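Long-range contacts in biogenic amine-binding protein (Rhodnius prolixus, PDB 4GE1), which binds small biogenic amines such as serotonin and norepinephrine in the barrel of a salivary lipocalin, probably scavenging them at the insect's feeding site: residues T21-I26 against C43-H48; E58-Y63 against D73-K78. All blocks are in the same frame, centred on the assembly; numbering follows the deposited sequence.

Interaction 1 (T21-I26 against C43-H48)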
loop_
_atom_site.group_PDB
_atom_site.type_symbol
_atom_site.label_atom_id
_atom_site.label_comp_id
_atom_site.label_asym_id
_atom_site.label_seq_id
_atom_site.Cartn_x
_atom_site.Cartn_y
_atom_site.Cartn_z
ATOM N N THR A 21 -7.950 -5.613 7.775
ATOM C CA THR A 21 -8.372 -7.000 7.684
ATOM C C THR A 21 -8.568 -7.348 6.216
ATOM O O THR A 21 -8.901 -6.483 5.411
ATOM C CB THR A 21 -9.672 -7.260 8.455
ATOM O OG1 THR A 21 -10.046 -8.632 8.299
ATOM C CG2 THR A 21 -10.790 -6.384 7.925
ATOM N N GLY A 22 -8.353 -8.613 5.872
ATOM C CA GLY A 22 -8.461 -9.036 4.490
ATOM C C GLY A 22 -7.321 -8.466 3.664
ATOM O O GLY A 22 -6.207 -8.303 4.163
ATOM N N SER A 23 -7.604 -8.140 2.408
ATOM C CA SER A 23 -6.558 -7.743 1.470
ATOM C C SER A 23 -6.974 -6.596 0.544
ATOM O O SER A 23 -8.157 -6.240 0.461
ATOM C CB SER A 23 -6.136 -8.948 0.627
ATOM O OG SER A 23 -7.238 -9.427 -0.120
ATOM N N TRP A 24 -5.985 -6.045 -0.160
ATOM C CA TRP A 24 -6.171 -4.925 -1.081
ATOM C C TRP A 24 -5.419 -5.149 -2.390
ATOM O O TRP A 24 -4.338 -5.720 -2.398
ATOM C CB TRP A 24 -5.626 -3.634 -0.460
ATOM C CG TRP A 24 -6.423 -3.090 0.715
ATOM C CD1 TRP A 24 -6.150 -3.256 2.045
ATOM C CD2 TRP A 24 -7.595 -2.266 0.651
ATOM N NE1 TRP A 24 -7.082 -2.593 2.809
ATOM C CE2 TRP A 24 -7.978 -1.979 1.975
ATOM C CE3 TRP A 24 -8.356 -1.744 -0.400
ATOM C CZ2 TRP A 24 -9.091 -1.202 2.275
ATOM C CZ3 TRP A 24 -9.451 -0.974 -0.102
ATOM C CH2 TRP A 24 -9.814 -0.711 1.225
ATOM N N TYR A 25 -5.994 -4.680 -3.493
ATOM C CA TYR A 25 -5.299 -4.659 -4.768
ATOM C C TYR A 25 -4.966 -3.212 -5.120
ATOM O O TYR A 25 -5.807 -2.324 -4.977
ATOM C CB TYR A 25 -6.168 -5.257 -5.873
ATOM C CG TYR A 25 -6.474 -6.725 -5.693
ATOM C CD1 TYR A 25 -7.615 -7.138 -5.013
ATOM C CD2 TYR A 25 -5.625 -7.696 -6.200
ATOM C CE1 TYR A 25 -7.900 -8.484 -4.841
ATOM C CE2 TYR A 25 -5.903 -9.046 -6.034
ATOM C CZ TYR A 25 -7.040 -9.432 -5.350
ATOM O OH TYR A 25 -7.325 -10.769 -5.188
ATOM N N ILE A 26 -3.738 -2.982 -5.569
ATOM C CA ILE A 26 -3.335 -1.657 -6.029
ATOM C C ILE A 26 -3.660 -1.528 -7.511
ATOM O O ILE A 26 -3.020 -2.154 -8.356
ATOM C CB ILE A 26 -1.850 -1.391 -5.761
ATOM C CG1 ILE A 26 -1.549 -1.650 -4.279
ATOM C CG2 ILE A 26 -1.492 0.044 -6.136
ATOM C CD1 ILE A 26 -0.240 -1.085 -3.806
ATOM N N CYS A 43 1.827 -5.461 -10.534
ATOM C CA CYS A 43 0.551 -5.884 -9.972
ATOM C C CYS A 43 0.805 -6.164 -8.500
ATOM O O CYS A 43 1.544 -7.098 -8.152
ATOM C CB CYS A 43 0.078 -7.177 -10.637
ATOM S SG CYS A 43 -0.036 -7.092 -12.437
ATOM N N THR A 44 0.223 -5.350 -7.633
ATOM C CA THR A 44 0.449 -5.528 -6.208
ATOM C C THR A 44 -0.828 -5.924 -5.473
ATOM O O THR A 44 -1.890 -5.335 -5.666
ATOM C CB THR A 44 1.075 -4.284 -5.551
ATOM O OG1 THR A 44 2.426 -4.113 -6.018
ATOM C CG2 THR A 44 1.090 -4.454 -4.028
ATOM N N LYS A 45 -0.716 -6.958 -4.652
ATOM C CA LYS A 45 -1.784 -7.326 -3.737
ATOM C C LYS A 45 -1.150 -7.369 -2.364
ATOM O O LYS A 45 0.005 -7.790 -2.216
ATOM C CB LYS A 45 -2.365 -8.696 -4.102
ATOM C CG LYS A 45 -3.366 -9.245 -3.096
ATOM C CD LYS A 45 -3.980 -10.554 -3.585
ATOM C CE LYS A 45 -5.082 -11.036 -2.643
ATOM N NZ LYS A 45 -5.805 -12.236 -3.183
ATOM N N PHE A 46 -1.872 -6.905 -1.354
ATOM C CA PHE A 46 -1.349 -7.054 -0.005
ATOM C C PHE A 46 -2.359 -7.575 1.001
ATOM O O PHE A 46 -3.573 -7.434 0.831
ATOM C CB PHE A 46 -0.557 -5.823 0.491
ATOM C CG PHE A 46 -1.347 -4.537 0.589
ATOM C CD1 PHE A 46 -1.744 -4.046 1.828
ATOM C CD2 PHE A 46 -1.616 -3.776 -0.541
ATOM C CE1 PHE A 46 -2.433 -2.831 1.939
ATOM C CE2 PHE A 46 -2.298 -2.553 -0.439
ATOM C CZ PHE A 46 -2.716 -2.090 0.804
ATOM N N LEU A 47 -1.827 -8.228 2.026
ATOM C CA LEU A 47 -2.637 -8.869 3.048
ATOM C C LEU A 47 -2.266 -8.265 4.389
ATOM O O LEU A 47 -1.088 -8.145 4.716
ATOM C CB LEU A 47 -2.335 -10.374 3.056
ATOM C CG LEU A 47 -3.317 -11.329 3.724
ATOM C CD1 LEU A 47 -4.616 -11.341 2.946
ATOM C CD2 LEU A 47 -2.722 -12.731 3.798
ATOM N N HIS A 48 -3.250 -7.888 5.191
ATOM C CA HIS A 48 -2.875 -7.312 6.475
ATOM C C HIS A 48 -3.787 -7.630 7.656
ATOM O O HIS A 48 -4.922 -8.073 7.495
ATOM C CB HIS A 48 -2.568 -5.802 6.355
ATOM C CG HIS A 48 -3.706 -4.975 5.843
ATOM N ND1 HIS A 48 -3.551 -3.665 5.441
ATOM C CD2 HIS A 48 -5.018 -5.270 5.680
ATOM C CE1 HIS A 48 -4.718 -3.187 5.047
ATOM N NE2 HIS A 48 -5.623 -4.140 5.181
HETATM O O HOH W 1 -6.482 -10.429 7.776
HETATM O O HOH W 2 -0.357 -2.548 -8.605
#

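Interaction 2 (E58-Y63 against D73-K78). With TSS (2-(1H-indol-3-yl)ethanamine), chain E.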
loop_
_atom_site.group_PDB
_atom_site.type_symbol
_atom_site.label_atom_id
_atom_site.label_comp_id
_atom_site.label_asym_id
_atom_site.label_seq_id
_atom_site.Cartn_x
_atom_site.Cartn_y
_atom_site.Cartn_z
ATOM N N GLU A 58 1.576 -5.879 7.492
ATOM C CA GLU A 58 1.082 -5.779 6.122
ATOM C C GLU A 58 2.079 -6.392 5.148
ATOM O O GLU A 58 3.222 -5.948 5.065
ATOM C CB GLU A 58 0.810 -4.320 5.747
ATOM C CG GLU A 58 0.114 -3.509 6.836
ATOM C CD GLU A 58 -0.219 -2.092 6.388
ATOM O OE1 GLU A 58 -1.115 -1.932 5.531
ATOM O OE2 GLU A 58 0.419 -1.144 6.894
ATOM N N VAL A 59 1.641 -7.420 4.429
ATOM C CA VAL A 59 2.537 -8.165 3.558
ATOM C C VAL A 59 2.189 -7.941 2.097
ATOM O O VAL A 59 1.045 -8.159 1.689
ATOM C CB VAL A 59 2.503 -9.669 3.866
ATOM C CG1 VAL A 59 3.355 -10.429 2.865
ATOM C CG2 VAL A 59 2.993 -9.932 5.287
ATOM N N PHE A 60 3.179 -7.497 1.321
ATOM C CA PHE A 60 2.962 -7.135 -0.081
ATOM C C PHE A 60 3.577 -8.147 -1.051
ATOM O O PHE A 60 4.713 -8.581 -0.875
ATOM C CB PHE A 60 3.547 -5.748 -0.380
ATOM C CG PHE A 60 2.929 -4.622 0.426
ATOM C CD1 PHE A 60 3.347 -4.367 1.720
ATOM C CD2 PHE A 60 1.963 -3.795 -0.132
ATOM C CE1 PHE A 60 2.794 -3.325 2.457
ATOM C CE2 PHE A 60 1.400 -2.747 0.604
ATOM C CZ PHE A 60 1.815 -2.516 1.892
ATOM N N SER A 61 2.804 -8.519 -2.066
ATOM C CA SER A 61 3.320 -9.255 -3.210
ATOM C C SER A 61 3.337 -8.323 -4.431
ATOM O O SER A 61 2.288 -7.876 -4.895
ATOM C CB SER A 61 2.444 -10.488 -3.481
ATOM O OG SER A 61 2.650 -11.010 -4.780
ATOM N N ASN A 62 4.525 -8.015 -4.941
ATOM C CA ASN A 62 4.616 -7.177 -6.132
ATOM C C ASN A 62 5.116 -7.977 -7.311
ATOM O O ASN A 62 6.248 -8.457 -7.302
ATOM C CB ASN A 62 5.558 -6.000 -5.901
ATOM C CG ASN A 62 5.321 -5.332 -4.582
ATOM O OD1 ASN A 62 4.262 -4.747 -4.352
ATOM N ND2 ASN A 62 6.305 -5.410 -3.703
ATOM N N TYR A 63 4.273 -8.101 -8.327
ATOM C CA TYR A 63 4.607 -8.895 -9.497
ATOM C C TYR A 63 4.815 -8.014 -10.726
ATOM O O TYR A 63 3.932 -7.231 -11.092
ATOM C CB TYR A 63 3.503 -9.904 -9.791
ATOM C CG TYR A 63 3.807 -10.754 -10.999
ATOM C CD1 TYR A 63 4.813 -11.706 -10.954
ATOM C CD2 TYR A 63 3.097 -10.598 -12.185
ATOM C CE1 TYR A 63 5.105 -12.485 -12.046
ATOM C CE2 TYR A 63 3.385 -11.378 -13.295
ATOM C CZ TYR A 63 4.390 -12.323 -13.217
ATOM O OH TYR A 63 4.696 -13.114 -14.301
ATOM N N ASP A 73 7.549 -7.225 0.346
ATOM C CA ASP A 73 7.903 -6.345 1.460
ATOM C C ASP A 73 6.846 -6.409 2.555
ATOM O O ASP A 73 5.719 -6.862 2.326
ATOM C CB ASP A 73 8.196 -4.893 1.006
ATOM C CG ASP A 73 7.037 -4.243 0.281
ATOM O OD1 ASP A 73 6.987 -4.346 -0.965
ATOM O OD2 ASP A 73 6.193 -3.591 0.945
ATOM N N ILE A 74 7.222 -5.994 3.757
ATOM C CA ILE A 74 6.311 -6.097 4.887
ATOM C C ILE A 74 6.368 -4.843 5.725
ATOM O O ILE A 74 7.452 -4.391 6.100
ATOM C CB ILE A 74 6.664 -7.293 5.791
ATOM C CG1 ILE A 74 6.801 -8.575 4.955
ATOM C CG2 ILE A 74 5.619 -7.450 6.896
ATOM C CD1 ILE A 74 7.362 -9.765 5.739
ATOM N N SER A 75 5.200 -4.289 6.026
ATOM C CA SER A 75 5.127 -3.157 6.939
ATOM C C SER A 75 4.756 -3.616 8.336
ATOM O O SER A 75 3.797 -4.379 8.518
ATOM C CB SER A 75 4.110 -2.128 6.460
ATOM O OG SER A 75 4.530 -1.535 5.255
ATOM N N PHE A 76 5.517 -3.142 9.318
ATOM C CA PHE A 76 5.224 -3.411 10.719
ATOM C C PHE A 76 4.919 -2.090 11.408
ATOM O O PHE A 76 5.687 -1.128 11.288
ATOM C CB PHE A 76 6.423 -4.045 11.420
ATOM C CG PHE A 76 6.938 -5.286 10.756
ATOM C CD1 PHE A 76 7.826 -5.203 9.694
ATOM C CD2 PHE A 76 6.563 -6.540 11.216
ATOM C CE1 PHE A 76 8.320 -6.350 9.088
ATOM C CE2 PHE A 76 7.046 -7.694 10.618
ATOM C CZ PHE A 76 7.927 -7.601 9.549
ATOM N N ALA A 77 3.804 -2.040 12.126
ATOM C CA ALA A 77 3.470 -0.863 12.919
ATOM C C ALA A 77 2.744 -1.282 14.180
ATOM O O ALA A 77 2.445 -2.466 14.379
ATOM C CB ALA A 77 2.615 0.099 12.120
ATOM N N LYS A 78 2.482 -0.300 15.031
ATOM C CA LYS A 78 1.705 -0.506 16.236
ATOM C C LYS A 78 0.656 0.584 16.306
ATOM O O LYS A 78 0.816 1.646 15.706
ATOM C CB LYS A 78 2.600 -0.477 17.477
ATOM C CG LYS A 78 3.713 -1.513 17.448
ATOM C CD LYS A 78 4.557 -1.486 18.714
ATOM C CE LYS A 78 3.992 -2.401 19.781
ATOM N NZ LYS A 78 4.932 -2.527 20.931
HETATM N N1 TSS E . 4.508 -1.826 -0.175
HETATM C CA TSS E . 5.155 -0.536 -0.169
HETATM C CB TSS E . 4.361 0.626 -0.677
HETATM C CG TSS E . 2.899 0.662 -0.364
HETATM C CD1 TSS E . 1.856 0.490 -1.263
HETATM N NE1 TSS E . 0.682 0.608 -0.608
HETATM C CE2 TSS E . 0.925 0.845 0.729
HETATM C CD2 TSS E . 2.285 0.888 0.907
HETATM C CZ2 TSS E . 0.049 1.028 1.834
HETATM C CH2 TSS E . 0.570 1.268 3.102
HETATM C CZ3 TSS E . 1.954 1.313 3.283
HETATM C CE3 TSS E . 2.816 1.125 2.196
#

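Interaction 1 (T21-I26 against C43-H48)
The carbonyl oxygen of Trp-24 takes a hydrogen bond from the amide of Phe-46, with Phe-46 N 2.9 Å from Trp-24 O, and the CA-H of Lys-45 adds a weaker contact, its CA 3.3 Å from the same oxygen. The return bond runs from Trp-24 N to Phe-46 O at 3.0 Å, closing an antiparallel hydrogen-bonded pair. Farther along, His-48 N donates to Gly-22 O at 3.2 Å, and a water bridges Gly-22 N to His-48 O. At the other end Ile-26 N donates to Thr-44 O at 3.0 Å, while a second water joins Ile-26 O to Thr-44 N.

The rings of Trp-24, Phe-46 and His-48 gather on one face of the strands. The CB of Trp-24 sits over the Phe-46 ring, 3.8 Å from its centroid and offset toward the rim, a CH-pi contact. Phe-46 reaches under it because its CG stands between the backbone N and the carbonyl carbon (chi1 62°). At the edge of the indole, near its plane, comes NE2 of His-48, whose ND1 is held by Glu-58. Beyond the Phe-46 edge, CD1 of Ile-26 lies 3.6 Å from CG2 of Thr-44.

On the other face the extended Lys-45 chain runs alongside the Tyr-25 ring, and its NZ donates to Tyr-25 OH at 2.9 Å; NZ also forms a salt bridge with Asp-181.

Gly-22, Ser-23 and Trp-24 spell the Gly-X-Trp signature that opens the first lipocalin strand, with Arg-141 in its usual cation-pi contact on the Trp and Ile-26, on the Trp-24 face, touching the bound tryptamine.

Interaction 2 (E58-Y63 against D73-K78)
Asp-73 takes the amine of the bound tryptamine: TSS N1 donates to Asp-73 OD2 at 2.7 Å, and the same nitrogen stands 3.0 Å above the Phe-60 ring, over its centre. The tryptamine is also hydrogen-bonded to OE1 of Gln-139. The amine is probably protonated, so carboxylate and ring face would stabilise its charge together. OD2 also passes close to the ring, 3.1 Å from Phe-60 CD1, with the carboxylate and ring planes 21° apart. Asp-73 CG lies between its backbone N and carbonyl carbon (chi1 58°), which brings the carboxylate over toward Phe-60 and Asn-62.

The second shell fixes that carboxylate. ND2 of Asn-62 donates to Asp-73 OD1 at 3.0 Å, meeting it nearly along the C-O axis and within the amide plane. OD1 of Asn-62 is in turn hydrogen-bonded to Thr-44. Ser-75 OG sits at the Phe-60 edge, near the ring plane, and ND2 of Asn-93 is hydrogen-bonded both to it and to Asp-73 OD2.

Backbone pairing sets the register: Phe-60 N gives a 2.8 Å bond to Asp-73 O, whereas the return bond from Asp-73 N to Phe-60 O is weak. Glu-58 and Ser-75 exchange two bonds, and OE2 of Glu-58 continues to Tyr-89. Between these pairs, on the other face, Val-59 CG2 rests 4.0 Å from Ile-74 CG2.

The hairpin thus turns Phe-60 and Asp-73 into the ligand pocket, with Phe-60 stacked on Phe-46 of strand 43-50, and turns Val-59 outward against helix 181-189, while Ile-74 and Ser-75 pack on strand 88-96.

Overall arrangement
Going from the N terminus, interaction 1 pairs 21-26 with 43-48 and closes a hairpin across 16 intervening residues; the chain then turns back, and interaction 2 closes a second, tighter one with 58-63 and 73-78. The two are in series, neither nested nor crossed. They share the curled sheet, because strands 43-50 and 55-64 are neighbours: the N of Cys-43 lies 2.8 Å from Tyr-63 O. Four consecutive strands therefore form one wall of the barrel around the tryptamine. The disulfide from Cys-43 to Cys-177 ties this wall to the C-terminal part of the chain.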